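Local coordinates for lysozyme, putative (Bacillus anthracis, PDB 2WAG), which probably hydrolyses the glycosidic bonds of bacterial cell-wall peptidoglycan as a lysozyme of glycoside hydrolase family 25, at residues A[14-19]-A[208-213]; A[29-34]-A[60-65]; A[81-86]-A[130-135]; A[170-175]-A[181-186]. All blocks are in the same frame, centred on the assembly; numbering follows the deposited sequence.

Contact 1 (A[14-19]-A[208-213]); sequences YEIKGV and GNEEEF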
# COMPACT_ATOMS: atom_id res chain seq x y z
N TYR A 14 18.55 13.85 -2.32
CA TYR A 14 18.65 13.04 -1.12
C TYR A 14 19.36 11.75 -1.46
O TYR A 14 18.77 10.86 -2.08
CB TYR A 14 17.25 12.75 -0.54
CG TYR A 14 16.48 14.00 -0.29
CD1 TYR A 14 16.90 14.90 0.67
CD2 TYR A 14 15.33 14.33 -1.04
CE1 TYR A 14 16.22 16.10 0.88
CE2 TYR A 14 14.64 15.50 -0.83
CZ TYR A 14 15.08 16.39 0.13
OH TYR A 14 14.41 17.57 0.34
N GLU A 15 20.61 11.63 -1.03
CA GLU A 15 21.41 10.47 -1.38
C GLU A 15 21.53 9.39 -0.34
O GLU A 15 22.15 8.37 -0.60
CB GLU A 15 22.81 10.90 -1.77
CG GLU A 15 22.82 11.86 -2.92
CD GLU A 15 24.16 11.89 -3.53
OE1 GLU A 15 24.46 10.97 -4.33
OE2 GLU A 15 24.93 12.79 -3.15
N ILE A 16 20.99 9.60 0.85
CA ILE A 16 21.08 8.63 1.91
C ILE A 16 19.74 7.89 1.99
O ILE A 16 18.73 8.44 2.45
CB ILE A 16 21.38 9.32 3.27
CG1 ILE A 16 22.66 10.18 3.16
CG2 ILE A 16 21.47 8.29 4.42
CD1 ILE A 16 23.89 9.42 2.77
N LYS A 17 19.75 6.64 1.53
CA LYS A 17 18.57 5.81 1.34
C LYS A 17 18.55 4.66 2.34
O LYS A 17 19.61 4.18 2.75
CB LYS A 17 18.60 5.24 -0.09
CG LYS A 17 17.39 4.41 -0.51
CD LYS A 17 17.42 4.03 -2.01
CE LYS A 17 18.64 3.18 -2.39
NZ LYS A 17 18.63 2.85 -3.86
N GLY A 18 17.36 4.17 2.69
CA GLY A 18 17.27 3.04 3.60
C GLY A 18 15.92 2.39 3.58
O GLY A 18 15.00 2.88 2.93
N VAL A 19 15.79 1.31 4.30
CA VAL A 19 14.55 0.55 4.29
C VAL A 19 13.87 0.53 5.64
O VAL A 19 14.46 0.84 6.61
CB VAL A 19 14.84 -0.95 3.90
CG1 VAL A 19 15.60 -1.05 2.58
CG2 VAL A 19 15.61 -1.70 5.04
N GLY A 208 19.37 14.69 4.97
CA GLY A 208 20.69 15.34 4.94
C GLY A 208 21.81 14.56 4.25
O GLY A 208 21.57 13.74 3.44
N ASN A 209 23.04 14.91 4.59
CA ASN A 209 24.19 14.34 3.90
C ASN A 209 24.82 13.21 4.72
O ASN A 209 24.35 12.87 5.82
CB ASN A 209 25.20 15.45 3.52
CG ASN A 209 25.79 16.14 4.72
OD1 ASN A 209 25.94 15.54 5.79
ND2 ASN A 209 26.17 17.40 4.55
N GLU A 210 25.89 12.62 4.20
CA GLU A 210 26.49 11.46 4.83
C GLU A 210 27.03 11.78 6.23
O GLU A 210 26.87 10.99 7.16
CB GLU A 210 27.61 10.93 3.92
CG GLU A 210 28.61 10.08 4.64
CD GLU A 210 28.41 8.61 4.38
OE1 GLU A 210 27.35 8.07 4.76
OE2 GLU A 210 29.33 7.99 3.78
N GLU A 211 27.68 12.93 6.38
CA GLU A 211 28.23 13.30 7.68
C GLU A 211 27.11 13.52 8.70
O GLU A 211 27.21 13.03 9.84
CB GLU A 211 29.12 14.54 7.55
CG GLU A 211 29.67 15.02 8.88
CD GLU A 211 30.69 16.14 8.73
OE1 GLU A 211 30.76 16.75 7.65
OE2 GLU A 211 31.41 16.42 9.71
N GLU A 212 26.06 14.24 8.30
CA GLU A 212 24.89 14.42 9.17
C GLU A 212 24.30 13.07 9.56
O GLU A 212 23.92 12.85 10.70
CB GLU A 212 23.85 15.32 8.49
CG GLU A 212 24.32 16.78 8.36
CD GLU A 212 23.48 17.63 7.43
OE1 GLU A 212 22.87 17.09 6.47
OE2 GLU A 212 23.45 18.87 7.63
N PHE A 213 24.23 12.18 8.59
CA PHE A 213 23.73 10.85 8.81
C PHE A 213 24.55 10.12 9.87
O PHE A 213 23.99 9.60 10.84
CB PHE A 213 23.80 10.13 7.47
CG PHE A 213 23.32 8.72 7.51
CD1 PHE A 213 21.98 8.44 7.66
CD2 PHE A 213 24.22 7.69 7.37
CE1 PHE A 213 21.54 7.12 7.68
CE2 PHE A 213 23.79 6.38 7.39
CZ PHE A 213 22.45 6.09 7.55
O HOH W 1 22.14 13.70 0.43
O HOH W 2 19.81 12.07 1.89
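One face of the F213 ring takes the CG2 methyl of I16, a CH-pi contact in which CG2 lies 3.5 Å from the centroid of the F213 ring, 22° off its normal and offset toward the CD1 side. Because F213 is modelled in two conformers, this closeness describes one of them. CG2 is anti to the I16 backbone N, and the other branch of the side chain runs elsewhere: CG1 reaches G208 O at 3.7 Å, and CD1 rests on E210 CA at 3.9 Å. A beta-branched residue thus covers both the ring and the first turn of the helix. That helix opens with a capping box. E212 N gives N209 OD1 a nearly straight bond of 2.8 Å, and N209 N returns one to E212 OE1. G208 CA is 3.2 Å from E212 OE1, where a CB would collide with the carboxylate, so glycine fits. Two waters link the backbones, one accepting from E15 N and the other from I16 N, each within bonding distance of G208 O. The contact sets helix 210-214 against the segment leading into strand 17-21, where the I16 backbone bonds to F206 of strand 202-206, while F213 O accepts from R69 NH2.

Contact 2 (A[29-34]-A[60-65]); sequences DWRELE and WTNANK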
# COMPACT_ATOMS: atom_id res chain seq x y z
N ASP A 29 17.82 -10.72 3.10
CA ASP A 29 19.25 -10.90 2.97
C ASP A 29 19.86 -9.51 3.20
O ASP A 29 19.92 -8.68 2.30
CB ASP A 29 19.58 -11.40 1.56
CG ASP A 29 21.07 -11.64 1.35
OD1 ASP A 29 21.90 -11.10 2.11
OD2 ASP A 29 21.42 -12.40 0.41
N TRP A 30 20.28 -9.26 4.43
CA TRP A 30 20.74 -7.93 4.81
C TRP A 30 22.02 -7.55 4.10
O TRP A 30 22.21 -6.38 3.74
CB TRP A 30 20.89 -7.83 6.34
CG TRP A 30 19.54 -7.82 6.99
CD1 TRP A 30 18.87 -8.87 7.56
CD2 TRP A 30 18.66 -6.70 7.06
NE1 TRP A 30 17.63 -8.45 8.00
CE2 TRP A 30 17.48 -7.12 7.71
CE3 TRP A 30 18.76 -5.37 6.63
CZ2 TRP A 30 16.40 -6.25 7.93
CZ3 TRP A 30 17.69 -4.52 6.85
CH2 TRP A 30 16.53 -4.96 7.50
N ARG A 31 22.89 -8.52 3.85
CA ARG A 31 24.12 -8.22 3.11
C ARG A 31 23.80 -7.76 1.69
O ARG A 31 24.49 -6.90 1.14
CB ARG A 31 25.08 -9.41 3.12
CG ARG A 31 24.42 -10.79 3.27
CD ARG A 31 24.15 -11.19 4.74
NE ARG A 31 22.73 -11.16 5.10
CZ ARG A 31 22.21 -11.67 6.22
NH1 ARG A 31 22.99 -12.22 7.15
NH2 ARG A 31 20.91 -11.58 6.44
N GLU A 32 22.76 -8.32 1.09
CA GLU A 32 22.36 -7.92 -0.25
C GLU A 32 21.78 -6.51 -0.28
O GLU A 32 22.03 -5.74 -1.22
CB GLU A 32 21.39 -8.92 -0.86
CG GLU A 32 21.31 -8.80 -2.37
CD GLU A 32 22.60 -9.19 -3.11
OE1 GLU A 32 23.52 -9.77 -2.51
OE2 GLU A 32 22.70 -8.89 -4.31
N LEU A 33 21.01 -6.14 0.76
CA LEU A 33 20.54 -4.75 0.85
C LEU A 33 21.71 -3.78 1.01
O LEU A 33 21.73 -2.69 0.42
CB LEU A 33 19.52 -4.55 1.97
CG LEU A 33 18.15 -5.21 1.76
CD1 LEU A 33 17.27 -5.04 3.01
CD2 LEU A 33 17.45 -4.65 0.53
N GLU A 34 22.67 -4.16 1.85
CA GLU A 34 23.84 -3.33 2.05
C GLU A 34 24.57 -3.08 0.71
O GLU A 34 25.02 -1.98 0.44
CB GLU A 34 24.76 -3.99 3.07
CG GLU A 34 26.06 -3.24 3.32
CD GLU A 34 26.90 -3.89 4.39
OE1 GLU A 34 27.04 -5.12 4.40
OE2 GLU A 34 27.40 -3.14 5.24
N TRP A 60 17.05 -7.84 13.65
CA TRP A 60 17.95 -6.98 14.43
C TRP A 60 19.36 -7.55 14.43
O TRP A 60 20.33 -6.84 14.17
CB TRP A 60 17.42 -6.86 15.85
CG TRP A 60 18.24 -6.00 16.76
CD1 TRP A 60 19.14 -6.42 17.68
CD2 TRP A 60 18.20 -4.57 16.85
NE1 TRP A 60 19.68 -5.34 18.34
CE2 TRP A 60 19.12 -4.19 17.86
CE3 TRP A 60 17.49 -3.57 16.18
CZ2 TRP A 60 19.36 -2.86 18.20
CZ3 TRP A 60 17.72 -2.23 16.52
CH2 TRP A 60 18.64 -1.89 17.53
N THR A 61 19.47 -8.84 14.71
CA THR A 61 20.79 -9.46 14.75
C THR A 61 21.46 -9.37 13.38
O THR A 61 22.61 -8.96 13.26
CB THR A 61 20.66 -10.93 15.15
OG1 THR A 61 20.13 -11.00 16.48
CG2 THR A 61 22.03 -11.61 15.10
N ASN A 62 20.73 -9.73 12.33
CA ASN A 62 21.38 -9.81 11.02
C ASN A 62 21.71 -8.44 10.46
O ASN A 62 22.78 -8.23 9.88
CB ASN A 62 20.53 -10.60 10.02
CG ASN A 62 20.44 -12.08 10.38
OD1 ASN A 62 21.26 -12.57 11.16
ND2 ASN A 62 19.46 -12.79 9.81
N ALA A 63 20.81 -7.47 10.65
CA ALA A 63 21.08 -6.15 10.10
C ALA A 63 22.27 -5.52 10.81
O ALA A 63 23.09 -4.84 10.21
CB ALA A 63 19.85 -5.25 10.21
N ASN A 64 22.39 -5.77 12.11
CA ASN A 64 23.49 -5.19 12.89
C ASN A 64 24.85 -5.79 12.56
O ASN A 64 25.87 -5.20 12.93
CB ASN A 64 23.20 -5.24 14.40
CG ASN A 64 22.29 -4.12 14.84
OD1 ASN A 64 21.10 -4.33 15.15
ND2 ASN A 64 22.81 -2.93 14.85
N LYS A 65 24.87 -6.93 11.88
CA LYS A 65 26.15 -7.51 11.41
C LYS A 65 26.72 -6.74 10.22
O LYS A 65 27.91 -6.87 9.90
CB LYS A 65 26.01 -8.99 11.05
CG LYS A 65 25.82 -9.89 12.25
CD LYS A 65 25.56 -11.33 11.85
CE LYS A 65 25.27 -12.18 13.09
NZ LYS A 65 25.30 -13.64 12.83
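W30 and A63 pack face to methyl between two outer helices of the family 25 TIM-like barrel; helix 30-34 follows strand 17-21, and helix 56-64 follows strand 40-47 after the short strand 51-52. The axes of 30-34 and 60-64 come within 9.9 Å at a crossing angle of -39°. W30 CB lies 4.0 Å from N62 O. With chi1 at -71°, CG is anti to the carbonyl carbon and the indole is carried over the second helix, where CG meets A63 CA and CD1 touches N62 CB at 3.4 Å. The indole nitrogen NE1 bonds to N59 OD1, satisfying the one polar atom of a buried ring. The six-membered ring receives A63 CB over its centre, 3.7 Å from the centroid, a CH-pi contact; the small alanine lets the ring lie this close. W30 also reaches A41 and V21. R31, in one of two conformers, lays NH2 against N62 CB, guanidinium and amide planes 62° apart, while its NE makes a salt bridge to D29 OD1, 3.1 Å and weak as a hydrogen bond. D29 suits the N-cap because OD1 takes the N-H of E32 (N to OD1 3.1 Å, from above the carboxylate plane); OD2 bonds to Y194 OH.

Contact 3 (A[81-86]-A[130-135]); sequences KGETQA and IEMLEK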
# COMPACT_ATOMS: atom_id res chain seq x y z
N LYS A 81 -2.42 1.98 26.97
CA LYS A 81 -1.71 3.15 27.49
C LYS A 81 -0.31 3.31 26.91
O LYS A 81 0.36 2.33 26.61
CB LYS A 81 -1.63 3.08 29.02
CG LYS A 81 -2.98 3.28 29.72
CD LYS A 81 -2.80 3.34 31.23
CE LYS A 81 -1.94 2.17 31.70
NZ LYS A 81 -2.65 0.86 31.73
N GLY A 82 0.12 4.56 26.81
CA GLY A 82 1.47 4.86 26.34
C GLY A 82 2.51 4.20 27.22
O GLY A 82 3.52 3.70 26.74
N GLU A 83 2.27 4.18 28.53
CA GLU A 83 3.28 3.64 29.42
C GLU A 83 3.53 2.16 29.14
O GLU A 83 4.66 1.71 29.11
CB GLU A 83 2.86 3.84 30.89
CG GLU A 83 3.85 3.19 31.86
CD GLU A 83 3.36 3.18 33.30
OE1 GLU A 83 2.21 2.75 33.55
OE2 GLU A 83 4.16 3.59 34.16
N THR A 84 2.45 1.40 28.94
CA THR A 84 2.56 -0.02 28.66
C THR A 84 3.19 -0.29 27.28
O THR A 84 3.98 -1.20 27.11
CB THR A 84 1.19 -0.69 28.80
OG1 THR A 84 0.23 -0.02 27.98
CG2 THR A 84 0.75 -0.56 30.21
N GLN A 85 2.85 0.56 26.31
CA GLN A 85 3.46 0.42 24.99
C GLN A 85 4.96 0.72 25.04
O GLN A 85 5.74 -0.00 24.43
CB GLN A 85 2.75 1.33 24.00
CG GLN A 85 1.31 0.88 23.74
CD GLN A 85 0.69 1.59 22.59
OE1 GLN A 85 1.11 1.42 21.44
NE2 GLN A 85 -0.30 2.43 22.87
N ALA A 86 5.37 1.76 25.78
CA ALA A 86 6.79 2.06 25.93
C ALA A 86 7.53 0.91 26.62
O ALA A 86 8.63 0.53 26.24
CB ALA A 86 6.99 3.33 26.74
N ILE A 130 6.91 8.86 24.29
CA ILE A 130 8.08 9.64 23.89
C ILE A 130 8.97 9.91 25.11
O ILE A 130 10.20 9.71 25.04
CB ILE A 130 7.64 10.94 23.24
CG1 ILE A 130 6.94 10.69 21.91
CG2 ILE A 130 8.87 11.89 23.06
CD1 ILE A 130 6.07 11.83 21.46
N GLU A 131 8.38 10.35 26.22
CA GLU A 131 9.16 10.65 27.40
C GLU A 131 9.95 9.42 27.86
O GLU A 131 11.15 9.49 28.17
CB GLU A 131 8.24 11.13 28.53
CG GLU A 131 9.04 11.54 29.78
CD GLU A 131 8.17 11.98 30.90
OE1 GLU A 131 7.40 12.96 30.74
OE2 GLU A 131 8.28 11.37 31.98
N MET A 132 9.29 8.28 27.90
CA MET A 132 9.94 7.08 28.38
C MET A 132 11.03 6.57 27.44
O MET A 132 12.10 6.12 27.89
CB MET A 132 8.91 5.98 28.65
CG MET A 132 7.95 6.36 29.79
SD MET A 132 6.69 5.13 30.10
CE MET A 132 7.67 3.74 30.63
N LEU A 133 10.78 6.61 26.13
CA LEU A 133 11.79 6.15 25.18
C LEU A 133 12.98 7.10 25.10
O LEU A 133 14.12 6.66 25.01
CB LEU A 133 11.21 5.98 23.77
CG LEU A 133 10.38 4.72 23.51
CD1 LEU A 133 9.98 4.60 22.04
CD2 LEU A 133 10.98 3.44 24.02
N GLU A 134 12.71 8.40 25.13
CA GLU A 134 13.83 9.34 25.07
C GLU A 134 14.72 9.18 26.29
O GLU A 134 15.95 9.18 26.17
CB GLU A 134 13.34 10.78 24.89
CG GLU A 134 14.50 11.75 24.70
CD GLU A 134 14.12 13.11 24.17
OE1 GLU A 134 12.93 13.48 24.17
OE2 GLU A 134 15.06 13.83 23.73
N LYS A 135 14.12 9.00 27.47
CA LYS A 135 14.91 8.81 28.69
C LYS A 135 15.70 7.51 28.63
O LYS A 135 16.88 7.47 28.99
CB LYS A 135 14.02 8.83 29.95
CG LYS A 135 14.81 8.57 31.22
CD LYS A 135 13.94 8.58 32.46
CE LYS A 135 14.79 8.32 33.71
NZ LYS A 135 13.96 8.13 34.94
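At the meeting of A86 with M132, helices 82-86 and 130-135 run in roughly the same direction, their axes 9.2 Å apart at closest and crossing at -30°. M132 makes the largest single contribution, with A86 close behind. M132 CB sits 3.8 Å from A86 CB, a spacing that the small alanine makes possible. The chain then leaves with CG anti to the carbonyl carbon, stays extended through chi2, and bends at chi3 (64°), which lays the thioether across the first turn of the neighbouring helix. SD lies 3.8 Å from E83 CA, and the methyl CE approaches E83 O at 3.9 Å and A86 CB at 4.0 Å. An unbranched, flexible methionine can bend to follow the backbone of the other helix between E83 and A86. E83 keeps its chain extended beyond CG; its CG passes 3.9 Å from M132 SD, so the aliphatic part packs on sulfur while the carboxylate of this exposed residue continues beyond M132. Deeper in, L133 is looser against this segment, with CD2 4.3 Å from A86 O in one of its two conformers, and it packs on F89 and I90 of helix 82-92 and on I104 of strand 103-106. At the start of helix 82-92, K81 O accepts from both Q85 N and T84 OG1 (the latter at 2.7 Å in one conformer), and G82 N bonds to E125 OE1 of the other helix. Two near-parallel helices, each following one of the adjacent parallel strands 69-75 and 103-106, are the hallmark of consecutive beta-alpha units in a TIM-like barrel.

Contact 4 (A[170-175]-A[181-186]); sequences TKPSLS and TFWQYT. With SO4 (sulfate ion), chain D.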
# COMPACT_ATOMS: atom_id res chain seq x y z
N THR A 170 3.76 11.89 -4.05
CA THR A 170 4.14 13.27 -4.30
C THR A 170 5.46 13.58 -3.61
O THR A 170 5.95 12.82 -2.78
CB THR A 170 3.13 14.28 -3.70
OG1 THR A 170 3.12 14.18 -2.26
CG2 THR A 170 1.71 14.08 -4.24
N LYS A 171 6.02 14.72 -3.94
CA LYS A 171 7.12 15.25 -3.17
C LYS A 171 6.66 15.49 -1.72
O LYS A 171 5.48 15.72 -1.45
CB LYS A 171 7.58 16.57 -3.78
CG LYS A 171 8.17 16.40 -5.18
CD LYS A 171 8.71 17.72 -5.74
CE LYS A 171 9.81 17.45 -6.75
NZ LYS A 171 9.55 16.25 -7.59
N PRO A 172 7.59 15.40 -0.78
CA PRO A 172 7.20 15.44 0.63
C PRO A 172 6.95 16.85 1.15
O PRO A 172 7.71 17.78 0.84
CB PRO A 172 8.42 14.85 1.34
CG PRO A 172 9.59 15.26 0.43
CD PRO A 172 9.03 15.15 -0.97
N SER A 173 5.89 17.02 1.91
CA SER A 173 5.68 18.28 2.63
C SER A 173 4.67 18.11 3.74
O SER A 173 3.68 17.39 3.62
CB SER A 173 5.20 19.40 1.70
OG SER A 173 3.83 19.22 1.39
N LEU A 174 4.93 18.82 4.83
CA LEU A 174 4.11 18.76 6.04
C LEU A 174 3.22 19.99 6.07
O LEU A 174 3.67 21.08 5.73
CB LEU A 174 5.00 18.69 7.29
CG LEU A 174 5.93 17.47 7.34
CD1 LEU A 174 6.86 17.54 8.55
CD2 LEU A 174 5.12 16.17 7.34
N SER A 175 1.97 19.80 6.48
CA SER A 175 0.94 20.84 6.34
C SER A 175 1.17 22.06 7.24
O SER A 175 0.61 23.13 6.98
CB SER A 175 -0.45 20.27 6.60
OG SER A 175 -0.49 19.74 7.91
N THR A 181 12.57 14.82 8.63
CA THR A 181 13.89 14.22 8.82
C THR A 181 14.08 12.95 7.96
O THR A 181 15.16 12.71 7.44
CB THR A 181 14.14 13.90 10.32
OG1 THR A 181 13.98 15.11 11.08
CG2 THR A 181 15.52 13.29 10.54
N PHE A 182 13.02 12.14 7.84
CA PHE A 182 12.99 11.02 6.90
C PHE A 182 11.73 11.11 6.06
O PHE A 182 10.70 11.65 6.50
CB PHE A 182 13.00 9.67 7.63
CG PHE A 182 14.26 9.39 8.42
CD1 PHE A 182 15.33 8.69 7.85
CD2 PHE A 182 14.37 9.80 9.75
CE1 PHE A 182 16.48 8.40 8.59
CE2 PHE A 182 15.52 9.56 10.48
CZ PHE A 182 16.58 8.85 9.92
N TRP A 183 11.82 10.55 4.85
CA TRP A 183 10.70 10.53 3.90
C TRP A 183 10.57 9.12 3.33
O TRP A 183 11.52 8.62 2.72
CB TRP A 183 11.00 11.55 2.78
CG TRP A 183 10.19 11.42 1.51
CD1 TRP A 183 8.92 10.93 1.38
CD2 TRP A 183 10.61 11.84 0.21
NE1 TRP A 183 8.54 10.97 0.04
CE2 TRP A 183 9.55 11.54 -0.69
CE3 TRP A 183 11.77 12.46 -0.29
CZ2 TRP A 183 9.63 11.83 -2.06
CZ3 TRP A 183 11.84 12.74 -1.66
CH2 TRP A 183 10.77 12.42 -2.52
N GLN A 184 9.43 8.48 3.56
CA GLN A 184 9.12 7.19 2.93
C GLN A 184 8.51 7.47 1.57
O GLN A 184 7.41 8.04 1.47
CB GLN A 184 8.14 6.39 3.79
CG GLN A 184 7.87 5.00 3.28
CD GLN A 184 7.03 4.28 4.27
OE1 GLN A 184 5.82 4.41 4.24
NE2 GLN A 184 7.66 3.60 5.20
N TYR A 185 9.24 7.09 0.51
CA TYR A 185 8.83 7.47 -0.84
C TYR A 185 8.20 6.36 -1.67
O TYR A 185 7.60 6.64 -2.72
CB TYR A 185 9.99 8.13 -1.59
CG TYR A 185 11.17 7.24 -1.87
CD1 TYR A 185 11.23 6.49 -3.05
CD2 TYR A 185 12.22 7.13 -0.97
CE1 TYR A 185 12.31 5.68 -3.34
CE2 TYR A 185 13.31 6.34 -1.24
CZ TYR A 185 13.36 5.61 -2.41
OH TYR A 185 14.48 4.83 -2.65
N THR A 186 8.29 5.11 -1.22
CA THR A 186 7.62 4.03 -1.95
C THR A 186 7.37 2.86 -1.03
O THR A 186 8.10 2.68 -0.04
CB THR A 186 8.44 3.56 -3.18
OG1 THR A 186 7.68 2.58 -3.91
CG2 THR A 186 9.77 2.95 -2.77
S SO4 D . 14.91 5.08 -6.21
O1 SO4 D . 14.35 6.43 -6.08
O2 SO4 D . 16.38 5.18 -6.00
O3 SO4 D . 14.72 4.60 -7.60
O4 SO4 D . 14.50 4.04 -5.24
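The loop between strands 162-166 and 182-186 covers the outer face of the barrel wall, and its P172 lies over the indole of W183. The proline CD sits 3.5 Å from the centroid of the six-membered ring of W183, only 8° off the normal. P172 CG lies 3.6 Å from W183 CD2, and CB leans toward the pyrrole part of the indole, so the pyrrolidine ring spans much of one face. Its CD-H groups, next to the nitrogen, are somewhat polarised, which probably favours an electron-rich indole. On the opposite face Y185 CB stands 3.4 Å above the plane, so the tryptophan is sandwiched. The indole NE1 bonds to S167 O. In this TIM-like barrel no helix separates the two strands; irregular backbone takes the place on the outside, while Q184, facing the other way, bonds to Y144 and D20. Strand 182-186 also carries a classic beta bulge, Y185 and T186 both facing L203. With chi1 at 65°, Y185 points its ring away from the loop, and its OH donates to sulfate O4 at 2.7 Å, the oxygen at the ring edge, in plane. H9 and H10 of the histidine tag complete the grip on this ion, probably from the crystallisation liquor. T170 OG1 donates to K171 O at 2.9 Å from above the carbonyl plane, and K171 N bonds to D114 of the second subunit.

Contacts 1, 2 and 4 form a connected run around one side of the barrel. Contact 1 touches contact 2 through V19 CG2, 3.9 Å from W30 CZ3. It touches contact 4 where Y14 CD2 lies 3.9 Å from W183 CZ3. Contacts 2 and 4 do not meet directly, their nearest atoms being about 10 Å apart. Contact 3 stands apart, its nearest atoms about 11 Å from contact 2, about 13 Å from contact 4 and about 16 Å from contact 1. The sulfate is bound by Y185 of contact 4, with K17 of contact 1 nearby (K17 NZ to sulfate O2 3.9 Å in one conformer), whereas the magnesium site at I154 and A157 involves none of the eight segments.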